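Local coordinates for protein (hdlp (histone deacetylase-like protein)) (Aquifex aeolicus, PDB 1C3P), which is a zinc-binding homologue of the histone deacetylases and probably removes acetyl groups from acetylated substrates, at residues 5-11 and 44-49; 39-45 and 310-316. All blocks are in the same frame, centred on the assembly; numbering follows the deposited sequence.

Interaction 1: residues 5-11 and 44-49; sequences KLIGTLD and KELIKS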
# COMPACT_ATOMS: atom_id res chain seq x y z
N LYS A 5 -1.66 -15.94 7.61
CA LYS A 5 -2.41 -15.08 8.51
C LYS A 5 -2.80 -13.73 7.93
O LYS A 5 -2.06 -13.15 7.13
CB LYS A 5 -1.55 -14.81 9.75
CG LYS A 5 -1.09 -16.06 10.51
CD LYS A 5 -2.28 -16.77 11.16
CE LYS A 5 -1.82 -17.92 12.06
NZ LYS A 5 -2.98 -18.65 12.65
N LEU A 6 -3.94 -13.22 8.38
CA LEU A 6 -4.39 -11.90 7.97
C LEU A 6 -4.41 -11.06 9.25
O LEU A 6 -5.02 -11.46 10.24
CB LEU A 6 -5.79 -11.97 7.36
CG LEU A 6 -6.28 -10.69 6.68
CD1 LEU A 6 -7.73 -10.90 6.27
CD2 LEU A 6 -6.19 -9.50 7.60
N ILE A 7 -3.73 -9.92 9.26
CA ILE A 7 -3.71 -9.07 10.45
C ILE A 7 -4.77 -7.99 10.29
O ILE A 7 -4.75 -7.24 9.32
CB ILE A 7 -2.35 -8.39 10.64
CG1 ILE A 7 -1.23 -9.41 10.47
CG2 ILE A 7 -2.24 -7.81 12.06
CD1 ILE A 7 0.10 -8.88 10.75
N GLY A 8 -5.71 -7.93 11.22
CA GLY A 8 -6.74 -6.91 11.13
C GLY A 8 -7.67 -6.84 12.32
O GLY A 8 -7.54 -7.60 13.29
N THR A 9 -8.61 -5.91 12.25
CA THR A 9 -9.62 -5.71 13.28
C THR A 9 -10.72 -4.83 12.71
O THR A 9 -10.47 -4.01 11.83
CB THR A 9 -9.06 -4.99 14.52
OG1 THR A 9 -10.16 -4.63 15.38
CG2 THR A 9 -8.32 -3.72 14.12
N LEU A 10 -11.94 -5.00 13.20
CA LEU A 10 -13.04 -4.17 12.71
C LEU A 10 -12.96 -2.76 13.29
O LEU A 10 -13.66 -1.85 12.83
CB LEU A 10 -14.40 -4.79 13.06
CG LEU A 10 -14.85 -6.04 12.30
CD1 LEU A 10 -14.86 -5.75 10.81
CD2 LEU A 10 -13.92 -7.19 12.59
N ASP A 11 -12.08 -2.57 14.28
CA ASP A 11 -11.91 -1.27 14.92
C ASP A 11 -11.47 -0.15 13.99
O ASP A 11 -11.72 1.03 14.27
CB ASP A 11 -10.93 -1.38 16.09
CG ASP A 11 -11.42 -2.34 17.17
OD1 ASP A 11 -12.61 -2.27 17.50
OD2 ASP A 11 -10.60 -3.14 17.68
N LYS A 44 -9.20 -18.64 13.09
CA LYS A 44 -7.83 -18.96 13.41
C LYS A 44 -6.79 -18.44 12.41
O LYS A 44 -5.59 -18.59 12.63
CB LYS A 44 -7.72 -20.46 13.64
CG LYS A 44 -8.59 -20.85 14.84
CD LYS A 44 -8.59 -22.33 15.19
CE LYS A 44 -9.48 -22.58 16.41
NZ LYS A 44 -9.54 -24.01 16.79
N GLU A 45 -7.25 -17.81 11.34
CA GLU A 45 -6.36 -17.23 10.32
C GLU A 45 -6.19 -15.74 10.61
O GLU A 45 -5.29 -15.08 10.07
CB GLU A 45 -6.97 -17.39 8.92
CG GLU A 45 -6.99 -18.82 8.38
CD GLU A 45 -7.75 -18.93 7.06
OE1 GLU A 45 -8.96 -18.60 7.04
OE2 GLU A 45 -7.15 -19.36 6.06
N LEU A 46 -7.05 -15.21 11.47
CA LEU A 46 -7.01 -13.78 11.79
C LEU A 46 -6.25 -13.43 13.06
O LEU A 46 -6.47 -14.03 14.12
CB LEU A 46 -8.44 -13.24 11.89
CG LEU A 46 -8.62 -11.76 12.23
CD1 LEU A 46 -8.11 -10.91 11.07
CD2 LEU A 46 -10.10 -11.45 12.47
N ILE A 47 -5.34 -12.47 12.96
CA ILE A 47 -4.60 -12.01 14.13
C ILE A 47 -5.12 -10.60 14.39
O ILE A 47 -5.12 -9.76 13.48
CB ILE A 47 -3.06 -11.97 13.87
CG1 ILE A 47 -2.52 -13.40 13.73
CG2 ILE A 47 -2.34 -11.25 15.01
CD1 ILE A 47 -2.62 -14.22 15.01
N LYS A 48 -5.56 -10.33 15.62
CA LYS A 48 -6.08 -9.01 15.95
C LYS A 48 -4.94 -7.99 15.99
O LYS A 48 -3.94 -8.20 16.66
CB LYS A 48 -6.78 -9.02 17.32
CG LYS A 48 -7.35 -7.67 17.73
CD LYS A 48 -8.03 -7.73 19.09
CE LYS A 48 -8.63 -6.38 19.48
NZ LYS A 48 -9.66 -5.92 18.51
N SER A 49 -5.13 -6.88 15.29
CA SER A 49 -4.14 -5.81 15.25
C SER A 49 -3.88 -5.22 16.63
O SER A 49 -4.80 -5.09 17.45
CB SER A 49 -4.62 -4.67 14.36
OG SER A 49 -4.93 -5.08 13.02
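The carboxylate of Asp11 is approached on one of its faces by both Lys48 and Thr9. Lys48 NZ meets Asp11 OD2 nearly along the C-O axis in a salt bridge of 3.0 Å. Thr9 OG1 donates to the same oxygen from above the carboxylate plane, 65° out of it. Thr9 OG1 also accepts from the backbone N of Asp11 at 3.0 Å, forming an ST turn; chi1 of 170° puts this hydroxyl opposite its own nitrogen, where it serves both groups. With an alanine in place of Thr9 the ST turn has no hydroxyl to form it, and the Asp11 carboxylate would probably be freer to turn away from Lys48.

The strands run parallel, and their backbones alternate as donor and acceptor: Leu6 N to Glu45 O, Ile47 N to Leu6 O, and Gly8 N to Ile47 O at 3.0 Å. Where strand 46-48 ends the pattern slackens, for Ser49 N reaches Gly8 O at 3.2 Å from well above the carbonyl plane. At the start of the strands the Lys5 side chain bends at chi2 (-67°), bringing Lys5 NZ to 2.6 Å from Lys44 O. On the face carrying Leu6 and Leu46, Leu46 CD1 lies 4.2 Å from Leu6 CD2.

Strand 46-48 is an outermost strand of the parallel sheet of the arginase/deacetylase fold, and the two strands with helix 28-37 form a beta-alpha-beta unit. Helix 98-118 packs on Ile7 and Ile47, helix 28-37 on Leu6 and Leu46, helix 299-314 on Leu6, and strand 122-125 hydrogen-bonds along the other edge of strand 4-8.

Interaction 2: residues 39-45 and 310-316; sequences NLIDEKE and WCELSGR
Trp310 NE1 donates to Leu40 O at 2.9 Å, and the oxygen sits in the plane of the indole, at its edge. The N-H is bent at 134°, yet the bond ties the last turn of helix 299-314 to the loop that follows helix 28-37. Ser314 CB rests over one face of the same ring, 3.9 Å above its plane and toward the rim. The branches of Leu40 part ways: CD1 touches Cys311 SG at 3.6 Å, whereas CD2 lies against Arg316 CD.

Bent at chi3 (68°), Arg316 carries its guanidinium across to the loop, beside Leu40, and its NE donates to Ser314 OG at 3.2 Å, near the guanidinium plane. A water links NH1 to Asn39 O, though NH1 sits too close to the Leu40 backbone for its position to be firm. NH2 makes a salt bridge with Glu45, weak in its bond to OE2 (3.4 Å); OE1, less surely placed, also accepts from the backbone N of Asp42. Asp42 OD2 stands 4.1 Å from NH2. Ser314 OG adds another weak bond to Glu45 OE2.

The guanidinium would probably help keep Glu45 and Asp42 ionised, but through weak or long links; the Trp310 NE1 bond and the Leu40 CD1 contact with Cys311 SG supply the more definite geometry.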
# COMPACT_ATOMS: atom_id res chain seq x y z
N ASN A 39 -17.41 -16.14 3.07
CA ASN A 39 -16.96 -17.34 3.76
C ASN A 39 -15.57 -17.73 3.28
O ASN A 39 -15.29 -18.91 3.02
CB ASN A 39 -17.94 -18.50 3.55
CG ASN A 39 -19.34 -18.15 4.01
OD1 ASN A 39 -19.52 -17.68 5.12
ND2 ASN A 39 -20.33 -18.37 3.15
N LEU A 40 -14.71 -16.72 3.14
CA LEU A 40 -13.35 -16.95 2.68
C LEU A 40 -12.28 -16.78 3.77
O LEU A 40 -11.09 -16.70 3.47
CB LEU A 40 -13.02 -16.05 1.49
CG LEU A 40 -13.80 -16.37 0.20
CD1 LEU A 40 -13.35 -15.42 -0.91
CD2 LEU A 40 -13.54 -17.80 -0.21
N ILE A 41 -12.72 -16.74 5.02
CA ILE A 41 -11.78 -16.61 6.12
C ILE A 41 -12.29 -17.25 7.42
O ILE A 41 -13.47 -17.18 7.73
CB ILE A 41 -11.43 -15.11 6.37
CG1 ILE A 41 -10.32 -15.02 7.41
CG2 ILE A 41 -12.64 -14.34 6.83
CD1 ILE A 41 -9.09 -15.73 7.00
N ASP A 42 -11.39 -17.89 8.16
CA ASP A 42 -11.75 -18.52 9.43
C ASP A 42 -11.05 -17.80 10.58
O ASP A 42 -9.96 -17.26 10.39
CB ASP A 42 -11.33 -19.99 9.43
CG ASP A 42 -11.94 -20.77 8.28
OD1 ASP A 42 -13.18 -20.70 8.13
OD2 ASP A 42 -11.19 -21.44 7.54
N GLU A 43 -11.66 -17.81 11.76
CA GLU A 43 -11.10 -17.14 12.94
C GLU A 43 -9.64 -17.40 13.23
O GLU A 43 -8.91 -16.48 13.61
CB GLU A 43 -11.88 -17.52 14.20
CG GLU A 43 -13.26 -16.92 14.31
CD GLU A 43 -13.87 -17.18 15.68
OE1 GLU A 43 -13.25 -16.76 16.69
OE2 GLU A 43 -14.95 -17.80 15.77
N LYS A 44 -9.20 -18.64 13.09
CA LYS A 44 -7.83 -18.96 13.41
C LYS A 44 -6.79 -18.44 12.41
O LYS A 44 -5.59 -18.59 12.63
CB LYS A 44 -7.72 -20.46 13.64
CG LYS A 44 -8.59 -20.85 14.84
CD LYS A 44 -8.59 -22.33 15.19
CE LYS A 44 -9.48 -22.58 16.41
NZ LYS A 44 -9.54 -24.01 16.79
N GLU A 45 -7.25 -17.81 11.34
CA GLU A 45 -6.36 -17.23 10.32
C GLU A 45 -6.19 -15.74 10.61
O GLU A 45 -5.29 -15.08 10.07
CB GLU A 45 -6.97 -17.39 8.92
CG GLU A 45 -6.99 -18.82 8.38
CD GLU A 45 -7.75 -18.93 7.06
OE1 GLU A 45 -8.96 -18.60 7.04
OE2 GLU A 45 -7.15 -19.36 6.06
N TRP A 310 -6.00 -12.55 -0.89
CA TRP A 310 -6.17 -13.46 0.24
C TRP A 310 -6.38 -14.90 -0.23
O TRP A 310 -5.81 -15.84 0.33
CB TRP A 310 -7.34 -13.00 1.11
CG TRP A 310 -7.57 -13.90 2.28
CD1 TRP A 310 -8.67 -14.67 2.51
CD2 TRP A 310 -6.62 -14.21 3.32
NE1 TRP A 310 -8.47 -15.45 3.63
CE2 TRP A 310 -7.22 -15.19 4.14
CE3 TRP A 310 -5.33 -13.77 3.64
CZ2 TRP A 310 -6.58 -15.73 5.26
CZ3 TRP A 310 -4.69 -14.30 4.75
CH2 TRP A 310 -5.31 -15.28 5.55
N CYS A 311 -7.18 -15.07 -1.28
CA CYS A 311 -7.41 -16.41 -1.83
C CYS A 311 -6.11 -17.04 -2.32
O CYS A 311 -5.87 -18.22 -2.07
CB CYS A 311 -8.45 -16.36 -2.97
SG CYS A 311 -10.18 -16.08 -2.44
N GLU A 312 -5.25 -16.27 -3.00
CA GLU A 312 -3.95 -16.79 -3.47
C GLU A 312 -3.09 -17.27 -2.30
O GLU A 312 -2.55 -18.38 -2.31
CB GLU A 312 -3.13 -15.71 -4.18
CG GLU A 312 -2.73 -15.98 -5.62
CD GLU A 312 -2.11 -17.34 -5.86
OE1 GLU A 312 -1.11 -17.71 -5.22
OE2 GLU A 312 -2.66 -18.05 -6.73
N LEU A 313 -2.93 -16.41 -1.30
CA LEU A 313 -2.11 -16.73 -0.13
C LEU A 313 -2.67 -17.90 0.68
O LEU A 313 -1.92 -18.78 1.09
CB LEU A 313 -1.98 -15.52 0.79
CG LEU A 313 -1.21 -14.30 0.31
CD1 LEU A 313 -1.31 -13.20 1.35
CD2 LEU A 313 0.24 -14.67 0.06
N SER A 314 -3.98 -17.86 0.89
CA SER A 314 -4.73 -18.84 1.68
C SER A 314 -4.86 -20.19 0.99
O SER A 314 -5.18 -21.20 1.62
CB SER A 314 -6.13 -18.27 1.99
OG SER A 314 -6.90 -19.15 2.80
N GLY A 315 -4.61 -20.21 -0.31
CA GLY A 315 -4.69 -21.46 -1.04
C GLY A 315 -6.10 -21.92 -1.32
O GLY A 315 -6.37 -23.12 -1.38
N ARG A 316 -7.03 -20.99 -1.49
CA ARG A 316 -8.38 -21.41 -1.79
C ARG A 316 -8.82 -20.91 -3.16
O ARG A 316 -8.34 -19.89 -3.65
CB ARG A 316 -9.35 -20.92 -0.73
CG ARG A 316 -9.59 -19.45 -0.68
CD ARG A 316 -10.54 -19.19 0.48
NE ARG A 316 -9.91 -19.46 1.76
CZ ARG A 316 -10.57 -19.52 2.92
NH1 ARG A 316 -11.87 -19.34 2.93
NH2 ARG A 316 -9.91 -19.70 4.06
O HOH W 1 -13.30 -20.54 4.73

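Interaction 1 joins neighbouring strands within the sheet, while interaction 2 fastens the loop between that beta-alpha-beta unit's helix and second strand to the distant helix 299-314. Both are partly buried and lie away from the zinc site. The first rests on a regular backbone ladder, with its charged pair linking the last residue of strand 46-48 to the turn after strand 4-8; the second relies on side chains, a water and weak polar links. They share Glu45, whose carbonyl oxygen serves the ladder while its carboxylate turns to the backbone N of Asp42, to Arg316 and, weakly, to Ser314. They also touch directly, Leu6 CB lying 3.7 Å from Trp310 CZ3, so one indole packs on the sheet and grips the loop.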